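Local coordinates for protein similar to hydroxylamine oxidoreductase (Kuenenia stuttgartiensis, PDB 6H5L) that carries a chain of c-type hemes and probably acts as an oxidoreductase within the heme-rich reductase complex of an anammox bacterium, at residues K264-V269 and E273-P278; Y345-C350 and T361-L366. One frame throughout, in Å; residues are numbered along the deposited sequence.

Overall arrangement
Contacts 1 and 2 follow one another along the chain, within its multiheme cytochrome region, and their centres lie 19 Å apart on the same side of the chain's centre. Contact 1 (264-269 with 273-278) folds the loop between helix 248-256 and helix 280-285; contact 2 (345-350 with 361-366) joins helix 337-350 to the long helix 356-389. Their nearest atoms are about 5 Å apart without touching, yet both meet the same heme c, contact 1 around its C and D pyrroles and contact 2 mainly along its B side. Each also touches at least one further heme and the second subunit, so both help to enclose the neighbouring redox centres at a subunit interface.

Contact 1. Residues K264-V269 and E273-P278; sequences KPLVEV and EDYRTP. With HEC (heme c), chain J.
The irregular loop joining helix 248-256 to helix 280-285 doubles back here, and V269, next to the short 3-10 turn 266-268, packs on the ring of Y275. V269 CG1 stands over the middle of that ring in a CH-pi contact, 3.7 Å from the centroid of Y275 and 7° off the ring normal. Placed anti to the backbone N (chi1 170°), CG1 takes the ring centre while V269 CG2 reaches toward Y275 CZ, at 3.9 Å. L266 CD2 lies 4.0 Å from Y275 OH, and this hydroxyl donates to a water that in turn donates to K264 O, bridging the two segments. With Y275 replaced by an alanine, V269 CG1 would probably lose its aromatic platform and the water its link between the segments. The side chain of K264 adds a salt bridge, NZ to D274 OD2 at 2.9 Å, meeting the oxygen on its syn side but 29° out of the carboxylate plane; the same oxygen also accepts a hydrogen bond from R270 N. Beyond Y275, P278 and T277 lie over one face of a heme c: P278 CD is 3.5 Å from heme C3C, and T277 CG2 is 3.7 Å from heme C2D. R276, stretched out beside heme CMD, forms salt bridges with E256 and with D94 and E222 of the second subunit. Among the neighbouring elements, L266 rests on M285 and V269 on Y282 of helix 280-285, L266 and V267 meet F292 of strand 291-292, and R276 and T277 lean on I252 of helix 248-256.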
loop_
_atom_site.group_PDB
_atom_site.type_symbol
_atom_site.label_atom_id
_atom_site.label_comp_id
_atom_site.label_asym_id
_atom_site.label_seq_id
_atom_site.Cartn_x
_atom_site.Cartn_y
_atom_site.Cartn_z
ATOM N N LYS A 264 -22.226 -8.598 11.577
ATOM C CA LYS A 264 -22.756 -9.955 11.565
ATOM C C LYS A 264 -24.043 -10.019 12.377
ATOM O O LYS A 264 -24.082 -9.507 13.503
ATOM C CB LYS A 264 -21.740 -10.937 12.135
ATOM C CG LYS A 264 -20.355 -10.824 11.515
ATOM C CD LYS A 264 -19.369 -11.804 12.135
ATOM C CE LYS A 264 -19.322 -13.120 11.371
ATOM N NZ LYS A 264 -18.208 -13.988 11.848
ATOM N N PRO A 265 -25.109 -10.616 11.847
ATOM C CA PRO A 265 -26.302 -10.850 12.666
ATOM C C PRO A 265 -25.973 -11.714 13.874
ATOM O O PRO A 265 -24.972 -12.433 13.907
ATOM C CB PRO A 265 -27.265 -11.563 11.706
ATOM C CG PRO A 265 -26.408 -12.046 10.572
ATOM C CD PRO A 265 -25.295 -11.056 10.456
ATOM N N LEU A 266 -26.843 -11.628 14.885
ATOM C CA LEU A 266 -26.550 -12.239 16.179
ATOM C C LEU A 266 -26.349 -13.745 16.060
ATOM O O LEU A 266 -25.494 -14.317 16.746
ATOM C CB LEU A 266 -27.671 -11.921 17.169
ATOM C CG LEU A 266 -27.801 -10.448 17.554
ATOM C CD1 LEU A 266 -29.116 -10.194 18.269
ATOM C CD2 LEU A 266 -26.626 -10.027 18.422
ATOM N N VAL A 267 -27.119 -14.403 15.190
ATOM C CA VAL A 267 -27.005 -15.850 15.055
ATOM C C VAL A 267 -25.682 -16.258 14.417
ATOM O O VAL A 267 -25.252 -17.407 14.572
ATOM C CB VAL A 267 -28.202 -16.407 14.258
ATOM C CG1 VAL A 267 -28.027 -16.155 12.765
ATOM C CG2 VAL A 267 -28.401 -17.890 14.546
ATOM N N GLU A 268 -25.017 -15.349 13.705
ATOM C CA GLU A 268 -23.721 -15.632 13.104
ATOM C C GLU A 268 -22.553 -15.205 13.981
ATOM O O GLU A 268 -21.398 -15.449 13.613
ATOM C CB GLU A 268 -23.605 -14.943 11.738
ATOM C CG GLU A 268 -24.683 -15.330 10.738
ATOM C CD GLU A 268 -24.663 -16.806 10.389
ATOM O OE1 GLU A 268 -25.741 -17.354 10.072
ATOM O OE2 GLU A 268 -23.574 -17.417 10.428
ATOM N N VAL A 269 -22.820 -14.578 15.125
ATOM C CA VAL A 269 -21.754 -14.091 15.993
ATOM C C VAL A 269 -21.090 -15.273 16.687
ATOM O O VAL A 269 -21.744 -16.036 17.406
ATOM C CB VAL A 269 -22.298 -13.085 17.015
ATOM C CG1 VAL A 269 -21.243 -12.774 18.065
ATOM C CG2 VAL A 269 -22.752 -11.813 16.316
ATOM N N GLU A 273 -14.678 -14.820 19.616
ATOM C CA GLU A 273 -13.909 -14.304 18.491
ATOM C C GLU A 273 -14.494 -13.025 17.910
ATOM O O GLU A 273 -13.744 -12.098 17.583
ATOM C CB GLU A 273 -13.801 -15.367 17.395
ATOM C CG GLU A 273 -12.967 -16.576 17.787
ATOM C CD GLU A 273 -12.741 -17.527 16.630
ATOM O OE1 GLU A 273 -13.556 -18.457 16.451
ATOM O OE2 GLU A 273 -11.751 -17.335 15.892
ATOM N N ASP A 274 -15.818 -12.947 17.774
ATOM C CA ASP A 274 -16.463 -11.733 17.288
ATOM C C ASP A 274 -16.819 -10.789 18.432
ATOM O O ASP A 274 -16.543 -9.588 18.355
ATOM C CB ASP A 274 -17.708 -12.088 16.473
ATOM C CG ASP A 274 -17.374 -12.864 15.215
ATOM O OD1 ASP A 274 -16.267 -12.660 14.674
ATOM O OD2 ASP A 274 -18.213 -13.678 14.772
ATOM N N TYR A 275 -17.436 -11.312 19.488
ATOM C CA TYR A 275 -17.601 -10.597 20.748
ATOM C C TYR A 275 -16.755 -11.297 21.801
ATOM O O TYR A 275 -16.860 -12.517 21.963
ATOM C CB TYR A 275 -19.058 -10.581 21.226
ATOM C CG TYR A 275 -20.106 -9.957 20.322
ATOM C CD1 TYR A 275 -19.773 -9.371 19.107
ATOM C CD2 TYR A 275 -21.443 -9.955 20.705
ATOM C CE1 TYR A 275 -20.750 -8.810 18.296
ATOM C CE2 TYR A 275 -22.418 -9.396 19.906
ATOM C CZ TYR A 275 -22.069 -8.825 18.704
ATOM O OH TYR A 275 -23.047 -8.268 17.910
ATOM N N ARG A 276 -15.924 -10.540 22.520
ATOM C CA ARG A 276 -15.273 -11.150 23.675
ATOM C C ARG A 276 -16.222 -11.216 24.862
ATOM O O ARG A 276 -16.268 -12.229 25.571
ATOM C CB ARG A 276 -13.998 -10.397 24.061
ATOM C CG ARG A 276 -13.223 -11.128 25.154
ATOM C CD ARG A 276 -12.123 -10.296 25.792
ATOM N NE ARG A 276 -11.657 -10.923 27.028
ATOM C CZ ARG A 276 -10.773 -10.385 27.863
ATOM N NH1 ARG A 276 -10.242 -9.197 27.607
ATOM N NH2 ARG A 276 -10.420 -11.040 28.962
ATOM N N THR A 277 -16.985 -10.150 25.091
ATOM C CA THR A 277 -18.029 -10.092 26.098
ATOM C C THR A 277 -19.365 -9.784 25.429
ATOM O O THR A 277 -19.398 -9.160 24.363
ATOM C CB THR A 277 -17.721 -9.029 27.162
ATOM O OG1 THR A 277 -17.514 -7.758 26.535
ATOM C CG2 THR A 277 -16.481 -9.414 27.953
ATOM N N PRO A 278 -20.478 -10.215 26.014
ATOM C CA PRO A 278 -21.769 -10.062 25.338
ATOM C C PRO A 278 -22.299 -8.638 25.421
ATOM O O PRO A 278 -21.870 -7.822 26.240
ATOM C CB PRO A 278 -22.681 -11.030 26.100
ATOM C CG PRO A 278 -22.122 -11.032 27.474
ATOM C CD PRO A 278 -20.628 -10.887 27.320
HETATM FE FE HEC J . -19.410 -13.256 31.627
HETATM C CHA HEC J . -16.957 -11.679 33.405
HETATM C CHB HEC J . -21.297 -13.528 34.526
HETATM C CHC HEC J . -22.045 -14.586 29.853
HETATM C CHD HEC J . -17.482 -13.274 28.794
HETATM N NA HEC J . -19.190 -12.676 33.593
HETATM C C1A HEC J . -18.053 -12.099 34.125
HETATM C C2A HEC J . -18.224 -12.012 35.563
HETATM C C3A HEC J . -19.417 -12.525 35.866
HETATM C C4A HEC J . -20.052 -12.952 34.637
HETATM C CMA HEC J . -20.018 -12.640 37.282
HETATM C CAA HEC J . -17.212 -11.440 36.580
HETATM C CBA HEC J . -16.017 -12.379 36.679
HETATM C CGA HEC J . -15.139 -11.991 37.838
HETATM O O1A HEC J . -14.082 -12.647 38.020
HETATM O O2A HEC J . -15.491 -11.033 38.575
HETATM N NB HEC J . -21.305 -13.960 32.108
HETATM C C1B HEC J . -21.903 -13.916 33.353
HETATM C C2B HEC J . -23.281 -14.342 33.211
HETATM C C3B HEC J . -23.488 -14.642 31.920
HETATM C C4B HEC J . -22.250 -14.403 31.203
HETATM C CMB HEC J . -24.288 -14.443 34.381
HETATM C CAB HEC J . -24.794 -15.147 31.266
HETATM C CBB HEC J . -25.908 -14.078 31.327
HETATM N NC HEC J . -19.703 -13.836 29.697
HETATM C C1C HEC J . -20.877 -14.334 29.163
HETATM C C2C HEC J . -20.702 -14.453 27.730
HETATM C C3C HEC J . -19.420 -14.184 27.445
HETATM C C4C HEC J . -18.781 -13.726 28.671
HETATM C CMC HEC J . -21.742 -15.097 26.786
HETATM C CAC HEC J . -18.746 -14.254 26.049
HETATM C CBC HEC J . -19.373 -13.286 25.020
HETATM N ND HEC J . -17.523 -12.549 31.157
HETATM C C1D HEC J . -16.894 -12.751 29.930
HETATM C C2D HEC J . -15.517 -12.317 30.041
HETATM C C3D HEC J . -15.359 -11.823 31.486
HETATM C C4D HEC J . -16.654 -12.002 32.099
HETATM C CMD HEC J . -14.433 -12.350 28.942
HETATM C CAD HEC J . -14.098 -11.245 32.167
HETATM C CBD HEC J . -13.548 -12.264 33.159
HETATM C CGD HEC J . -12.974 -11.556 34.358
HETATM O O1D HEC J . -13.688 -10.701 34.944
HETATM O O2D HEC J . -11.812 -11.854 34.737
HETATM O O HOH W 1 -22.776 -8.420 15.390
#

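Contact 2. Residues Y345-C350 and T361-L366; sequences YWLEVC and TYLKSL. With HEC (heme c), chain J.
L363 reaches from helix 361-366 toward helix 345-350 and divides its two methyls between protein and heme. Its CG is anti to the carbonyl carbon (chi1 -67°), and CD1 continues the extended chain to lie 3.9 Å from L347 CD2 and 4.0 Å from W346 CB. L347 and L363 run alongside each other with their ends pointing opposite ways. The other branch, L363 CD2, turns to the porphyrin and lies 4.0 Å from heme CMB. C350 SG is at the margin of this apolar group, 4.4 Å from L363 CD1, and is covalently bound to heme CAB. One residue before L363, Y362 turns its ring roughly at right angles to the L363 side chain, with CG anti to the backbone N (chi1 -171°); heme CMA sits over one face of that ring, toward the rim, 3.5 Å from Y362 CE1. W346 NE1 donates a hydrogen bond to K299 O, and the indole also makes a cation-pi contact with K299. L363, with L347, W346 CB and C350 SG, joins two helix segments whose axes stay 11.4 Å apart at an angle of 134°, leaving a modest apolar seam beside the heme. Helix 337-350 ends at C350, which together with C353 and H354 gives the Cys-X-X-Cys-His motif of c-type cytochromes; the next helix, 356-389, then folds back so that Y362 and L363 line the heme attached there.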
loop_
_atom_site.group_PDB
_atom_site.type_symbol
_atom_site.label_atom_id
_atom_site.label_comp_id
_atom_site.label_asym_id
_atom_site.label_seq_id
_atom_site.Cartn_x
_atom_site.Cartn_y
_atom_site.Cartn_z
ATOM N N TYR A 345 -32.274 -21.388 29.334
ATOM C CA TYR A 345 -31.934 -20.631 28.134
ATOM C C TYR A 345 -30.871 -19.583 28.437
ATOM O O TYR A 345 -29.964 -19.360 27.626
ATOM C CB TYR A 345 -33.183 -19.968 27.549
ATOM C CG TYR A 345 -34.339 -20.909 27.277
ATOM C CD1 TYR A 345 -34.125 -22.260 27.029
ATOM C CD2 TYR A 345 -35.646 -20.440 27.267
ATOM C CE1 TYR A 345 -35.183 -23.115 26.783
ATOM C CE2 TYR A 345 -36.708 -21.288 27.022
ATOM C CZ TYR A 345 -36.471 -22.624 26.780
ATOM O OH TYR A 345 -37.527 -23.471 26.534
ATOM N N TRP A 346 -30.968 -18.928 29.597
ATOM C CA TRP A 346 -29.914 -18.013 30.025
ATOM C C TRP A 346 -28.584 -18.738 30.156
ATOM O O TRP A 346 -27.542 -18.225 29.732
ATOM C CB TRP A 346 -30.287 -17.357 31.356
ATOM C CG TRP A 346 -31.324 -16.282 31.256
ATOM C CD1 TRP A 346 -32.623 -16.355 31.667
ATOM C CD2 TRP A 346 -31.148 -14.965 30.720
ATOM N NE1 TRP A 346 -33.267 -15.168 31.418
ATOM C CE2 TRP A 346 -32.383 -14.298 30.837
ATOM C CE3 TRP A 346 -30.066 -14.287 30.149
ATOM C CZ2 TRP A 346 -32.567 -12.987 30.405
ATOM C CZ3 TRP A 346 -30.251 -12.985 29.723
ATOM C CH2 TRP A 346 -31.492 -12.350 29.853
ATOM N N LEU A 347 -28.601 -19.937 30.743
ATOM C CA LEU A 347 -27.367 -20.685 30.946
ATOM C C LEU A 347 -26.732 -21.091 29.623
ATOM O O LEU A 347 -25.508 -21.253 29.548
ATOM C CB LEU A 347 -27.637 -21.913 31.816
ATOM C CG LEU A 347 -27.993 -21.598 33.272
ATOM C CD1 LEU A 347 -28.311 -22.867 34.050
ATOM C CD2 LEU A 347 -26.863 -20.827 33.938
ATOM N N GLU A 348 -27.537 -21.255 28.570
ATOM C CA GLU A 348 -26.973 -21.523 27.251
ATOM C C GLU A 348 -26.163 -20.335 26.748
ATOM O O GLU A 348 -25.143 -20.513 26.072
ATOM C CB GLU A 348 -28.083 -21.875 26.262
ATOM C CG GLU A 348 -28.900 -23.094 26.649
ATOM C CD GLU A 348 -29.853 -23.527 25.553
ATOM O OE1 GLU A 348 -29.790 -24.703 25.137
ATOM O OE2 GLU A 348 -30.656 -22.686 25.099
ATOM N N VAL A 349 -26.600 -19.116 27.071
ATOM C CA VAL A 349 -25.836 -17.930 26.696
ATOM C C VAL A 349 -24.533 -17.870 27.481
ATOM O O VAL A 349 -23.449 -17.720 26.907
ATOM C CB VAL A 349 -26.678 -16.659 26.907
ATOM C CG1 VAL A 349 -25.797 -15.420 26.837
ATOM C CG2 VAL A 349 -27.782 -16.579 25.877
ATOM N N CYS A 350 -24.620 -17.994 28.808
ATOM C CA CYS A 350 -23.435 -17.860 29.645
ATOM C C CYS A 350 -22.437 -18.987 29.410
ATOM O O CYS A 350 -21.227 -18.775 29.548
ATOM C CB CYS A 350 -23.834 -17.818 31.119
ATOM S SG CYS A 350 -25.309 -16.853 31.505
ATOM N N THR A 361 -24.186 -20.847 39.365
ATOM C CA THR A 361 -23.913 -20.329 40.702
ATOM C C THR A 361 -24.201 -18.836 40.782
ATOM O O THR A 361 -24.756 -18.355 41.778
ATOM C CB THR A 361 -22.461 -20.612 41.092
ATOM O OG1 THR A 361 -22.253 -22.027 41.168
ATOM C CG2 THR A 361 -22.124 -19.980 42.430
ATOM N N TYR A 362 -23.839 -18.086 39.739
ATOM C CA TYR A 362 -24.061 -16.645 39.770
ATOM C C TYR A 362 -25.545 -16.313 39.685
ATOM O O TYR A 362 -26.057 -15.515 40.477
ATOM C CB TYR A 362 -23.299 -15.950 38.641
ATOM C CG TYR A 362 -23.354 -14.451 38.795
ATOM C CD1 TYR A 362 -22.428 -13.787 39.583
ATOM C CD2 TYR A 362 -24.358 -13.704 38.191
ATOM C CE1 TYR A 362 -22.483 -12.422 39.752
ATOM C CE2 TYR A 362 -24.421 -12.336 38.354
ATOM C CZ TYR A 362 -23.480 -11.702 39.136
ATOM O OH TYR A 362 -23.530 -10.340 39.309
ATOM N N LEU A 363 -26.251 -16.899 38.715
ATOM C CA LEU A 363 -27.673 -16.603 38.567
ATOM C C LEU A 363 -28.474 -17.086 39.769
ATOM O O LEU A 363 -29.501 -16.488 40.109
ATOM C CB LEU A 363 -28.206 -17.220 37.274
ATOM C CG LEU A 363 -27.631 -16.603 35.996
ATOM C CD1 LEU A 363 -28.191 -17.278 34.757
ATOM C CD2 LEU A 363 -27.895 -15.103 35.957
ATOM N N LYS A 364 -28.024 -18.161 40.422
ATOM C CA LYS A 364 -28.641 -18.566 41.682
ATOM C C LYS A 364 -28.400 -17.534 42.777
ATOM O O LYS A 364 -29.234 -17.378 43.676
ATOM C CB LYS A 364 -28.120 -19.939 42.109
ATOM C CG LYS A 364 -28.903 -21.095 41.510
ATOM C CD LYS A 364 -28.043 -22.333 41.334
ATOM C CE LYS A 364 -27.479 -22.837 42.650
ATOM N NZ LYS A 364 -26.595 -24.020 42.437
ATOM N N SER A 365 -27.275 -16.818 42.718
ATOM C CA SER A 365 -27.049 -15.721 43.654
ATOM C C SER A 365 -27.942 -14.529 43.333
ATOM O O SER A 365 -28.360 -13.805 44.244
ATOM C CB SER A 365 -25.582 -15.305 43.638
ATOM O OG SER A 365 -24.737 -16.386 43.993
ATOM N N LEU A 366 -28.234 -14.304 42.050
ATOM C CA LEU A 366 -29.220 -13.292 41.682
ATOM C C LEU A 366 -30.579 -13.606 42.291
ATOM O O LEU A 366 -31.267 -12.709 42.793
ATOM C CB LEU A 366 -29.330 -13.190 40.160
ATOM C CG LEU A 366 -30.530 -12.414 39.612
ATOM C CD1 LEU A 366 -30.440 -10.940 39.980
ATOM C CD2 LEU A 366 -30.652 -12.590 38.102
HETATM FE FE HEC J . -19.410 -13.256 31.627
HETATM C CHA HEC J . -16.957 -11.679 33.405
HETATM C CHB HEC J . -21.297 -13.528 34.526
HETATM C CHC HEC J . -22.045 -14.586 29.853
HETATM C CHD HEC J . -17.482 -13.274 28.794
HETATM N NA HEC J . -19.190 -12.676 33.593
HETATM C C1A HEC J . -18.053 -12.099 34.125
HETATM C C2A HEC J . -18.224 -12.012 35.563
HETATM C C3A HEC J . -19.417 -12.525 35.866
HETATM C C4A HEC J . -20.052 -12.952 34.637
HETATM C CMA HEC J . -20.018 -12.640 37.282
HETATM C CAA HEC J . -17.212 -11.440 36.580
HETATM C CBA HEC J . -16.017 -12.379 36.679
HETATM C CGA HEC J . -15.139 -11.991 37.838
HETATM O O1A HEC J . -14.082 -12.647 38.020
HETATM O O2A HEC J . -15.491 -11.033 38.575
HETATM N NB HEC J . -21.305 -13.960 32.108
HETATM C C1B HEC J . -21.903 -13.916 33.353
HETATM C C2B HEC J . -23.281 -14.342 33.211
HETATM C C3B HEC J . -23.488 -14.642 31.920
HETATM C C4B HEC J . -22.250 -14.403 31.203
HETATM C CMB HEC J . -24.288 -14.443 34.381
HETATM C CAB HEC J . -24.794 -15.147 31.266
HETATM C CBB HEC J . -25.908 -14.078 31.327
HETATM N NC HEC J . -19.703 -13.836 29.697
HETATM C C1C HEC J . -20.877 -14.334 29.163
HETATM C C2C HEC J . -20.702 -14.453 27.730
HETATM C C3C HEC J . -19.420 -14.184 27.445
HETATM C C4C HEC J . -18.781 -13.726 28.671
HETATM C CMC HEC J . -21.742 -15.097 26.786
HETATM C CAC HEC J . -18.746 -14.254 26.049
HETATM C CBC HEC J . -19.373 -13.286 25.020
HETATM N ND HEC J . -17.523 -12.549 31.157
HETATM C C1D HEC J . -16.894 -12.751 29.930
HETATM C C2D HEC J . -15.517 -12.317 30.041
HETATM C C3D HEC J . -15.359 -11.823 31.486
HETATM C C4D HEC J . -16.654 -12.002 32.099
HETATM C CMD HEC J . -14.433 -12.350 28.942
HETATM C CAD HEC J . -14.098 -11.245 32.167
HETATM C CBD HEC J . -13.548 -12.264 33.159
HETATM C CGD HEC J . -12.974 -11.556 34.358
HETATM O O1D HEC J . -13.688 -10.701 34.944
HETATM O O2D HEC J . -11.812 -11.854 34.737
#